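Local coordinates for chaperone protein gp12 (Lactococcus phage p2, PDB 3D8L), which probably acts as a chaperone for the tape measure protein, perhaps keeping it in solution while the phage tail is assembled, at residues F43-L48 with F73-K78. The protein carries 1 engineered substitution. Numbering follows the deposited sequence.
Sequences FVQYGL and FDTDGK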
loop_
_atom_site.group_PDB
_atom_site.type_symbol
_atom_site.label_atom_id
_atom_site.label_comp_id
_atom_site.label_asym_id
_atom_site.label_seq_id
_atom_site.Cartn_x
_atom_site.Cartn_y
_atom_site.Cartn_z
ATOM N N PHE A 43 0.881 -25.730 1.759
ATOM C CA PHE A 43 1.210 -25.917 0.342
ATOM C C PHE A 43 1.197 -24.555 -0.305
ATOM O O PHE A 43 2.187 -24.173 -0.920
ATOM C CB PHE A 43 0.196 -26.834 -0.320
ATOM C CG PHE A 43 0.540 -27.274 -1.699
ATOM C CD1 PHE A 43 0.910 -28.610 -1.939
ATOM C CD2 PHE A 43 0.380 -26.418 -2.776
ATOM C CE1 PHE A 43 1.156 -29.099 -3.257
ATOM C CE2 PHE A 43 0.632 -26.877 -4.112
ATOM C CZ PHE A 43 1.020 -28.235 -4.350
ATOM N N VAL A 44 0.111 -23.798 -0.114
ATOM C CA VAL A 44 -0.011 -22.499 -0.780
ATOM C C VAL A 44 0.969 -21.502 -0.189
ATOM O O VAL A 44 1.690 -20.870 -0.928
ATOM C CB VAL A 44 -1.416 -21.938 -0.700
ATOM C CG1 VAL A 44 -1.456 -20.614 -1.393
ATOM C CG2 VAL A 44 -2.414 -22.917 -1.313
ATOM N N GLN A 45 1.018 -21.405 1.136
ATOM C CA GLN A 45 1.957 -20.524 1.826
ATOM C C GLN A 45 3.376 -20.619 1.261
ATOM O O GLN A 45 3.983 -19.601 0.886
ATOM C CB GLN A 45 1.991 -20.817 3.335
ATOM C CG GLN A 45 2.914 -19.858 4.062
ATOM C CD GLN A 45 2.887 -19.933 5.580
ATOM O OE1 GLN A 45 3.328 -18.996 6.241
ATOM N NE2 GLN A 45 2.411 -21.047 6.137
ATOM N N TYR A 46 3.908 -21.834 1.200
ATOM C CA TYR A 46 5.336 -22.001 0.843
ATOM C C TYR A 46 5.500 -21.847 -0.632
ATOM O O TYR A 46 6.497 -21.270 -1.074
ATOM C CB TYR A 46 5.913 -23.358 1.273
ATOM C CG TYR A 46 7.411 -23.495 1.131
ATOM C CD1 TYR A 46 8.269 -22.465 1.462
ATOM C CD2 TYR A 46 7.977 -24.688 0.713
ATOM C CE1 TYR A 46 9.652 -22.615 1.344
ATOM C CE2 TYR A 46 9.349 -24.827 0.567
ATOM C CZ TYR A 46 10.172 -23.786 0.891
ATOM O OH TYR A 46 11.526 -23.926 0.784
ATOM N N GLY A 47 4.513 -22.355 -1.377
ATOM C CA GLY A 47 4.460 -22.220 -2.842
ATOM C C GLY A 47 4.423 -20.779 -3.307
ATOM O O GLY A 47 5.149 -20.386 -4.218
ATOM N N LEU A 48 3.584 -19.989 -2.650
ATOM C CA LEU A 48 3.445 -18.565 -2.952
ATOM C C LEU A 48 4.737 -17.852 -2.535
ATOM O O LEU A 48 5.221 -16.971 -3.247
ATOM C CB LEU A 48 2.236 -17.976 -2.205
ATOM C CG LEU A 48 1.406 -16.950 -2.944
ATOM C CD1 LEU A 48 0.401 -16.288 -2.000
ATOM C CD2 LEU A 48 2.325 -15.917 -3.568
ATOM N N PHE A 73 9.451 -26.184 6.315
ATOM C CA PHE A 73 9.640 -25.031 5.440
ATOM C C PHE A 73 9.874 -23.728 6.209
ATOM O O PHE A 73 9.976 -23.710 7.435
ATOM C CB PHE A 73 8.457 -24.901 4.449
ATOM C CG PHE A 73 7.185 -24.364 5.071
ATOM C CD1 PHE A 73 6.400 -25.164 5.884
ATOM C CD2 PHE A 73 6.759 -23.072 4.814
ATOM C CE1 PHE A 73 5.230 -24.673 6.461
ATOM C CE2 PHE A 73 5.583 -22.590 5.387
ATOM C CZ PHE A 73 4.826 -23.396 6.218
ATOM N N ASP A 74 10.012 -22.654 5.446
ATOM C CA ASP A 74 10.251 -21.320 5.958
ATOM C C ASP A 74 9.853 -20.331 4.896
ATOM O O ASP A 74 10.158 -20.547 3.722
ATOM C CB ASP A 74 11.717 -21.107 6.211
ATOM C CG ASP A 74 11.978 -19.868 7.023
ATOM O OD1 ASP A 74 11.450 -19.753 8.160
ATOM O OD2 ASP A 74 12.732 -19.006 6.538
ATOM N N THR A 75 9.181 -19.257 5.298
ATOM C CA THR A 75 8.773 -18.202 4.382
ATOM C C THR A 75 9.155 -16.903 5.039
ATOM O O THR A 75 8.468 -15.910 4.946
ATOM C CB THR A 75 7.288 -18.216 4.173
ATOM O OG1 THR A 75 6.645 -17.963 5.435
ATOM C CG2 THR A 75 6.832 -19.545 3.594
ATOM N N ASP A 76 10.255 -16.944 5.759
ATOM C CA ASP A 76 10.885 -15.755 6.269
ATOM C C ASP A 76 10.010 -14.884 7.126
ATOM O O ASP A 76 10.081 -13.681 7.052
ATOM C CB ASP A 76 11.402 -14.946 5.108
ATOM C CG ASP A 76 12.657 -14.229 5.459
ATOM O OD1 ASP A 76 12.648 -13.424 6.417
ATOM O OD2 ASP A 76 13.669 -14.505 4.787
ATOM N N GLY A 77 9.180 -15.504 7.947
ATOM C CA GLY A 77 8.305 -14.764 8.836
ATOM C C GLY A 77 6.969 -14.391 8.214
ATOM O O GLY A 77 6.101 -13.873 8.905
ATOM N N LYS A 78 6.778 -14.677 6.935
ATOM C CA LYS A 78 5.569 -14.282 6.248
ATOM C C LYS A 78 4.456 -15.338 6.326
ATOM O O LYS A 78 4.592 -16.450 5.827
ATOM C CB LYS A 78 5.911 -13.972 4.791
ATOM C CG LYS A 78 7.027 -12.897 4.657
ATOM C CD LYS A 78 7.697 -12.900 3.252
ATOM C CE LYS A 78 8.956 -12.026 3.241
ATOM N NZ LYS A 78 8.780 -10.777 4.006
#
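Phe73 CB sits over the centre of one face of the Tyr46 ring, a CH-pi contact 3.7 Å from the ring centroid and almost along the ring normal. Thr75 CG2 lies at the edge of the same ring, 3.9 Å from Tyr46 CD1. At the edge of the Phe73 ring, in its plane, lie Gln45 CD and again Thr75 CG2; the Gln45 amide is turned 71° from that plane. The two aromatic side chains run antiparallel alongside each other, their planes oblique at 48°, and Phe73 CD2 packs 3.7 Å from Tyr46 CB. With chi1 at 75°, Phe73 CG is flanked by both its backbone N and its carbonyl carbon, and the ring lies across the start of the Tyr46 side chain toward Gln45. The contact sets the irregular linker between helices 57-70 and 80-88 against helix 37-53 in this all-helical chain; Phe67 of helix 57-70 meets both aromatic rings, edge-to-face with Tyr46. Beyond Thr75 the linker reverses in a type I' beta turn, Thr75 to Lys78, with Lys78 N bonded to Thr75 O (2.9 Å). Its ends are joined again by Thr75 OG1, which donates to Lys78 O at 2.6 Å, the donor somewhat out of the carbonyl plane. Leu83 of helix 80-88 touches the side chains of both Gln45 and Lys78.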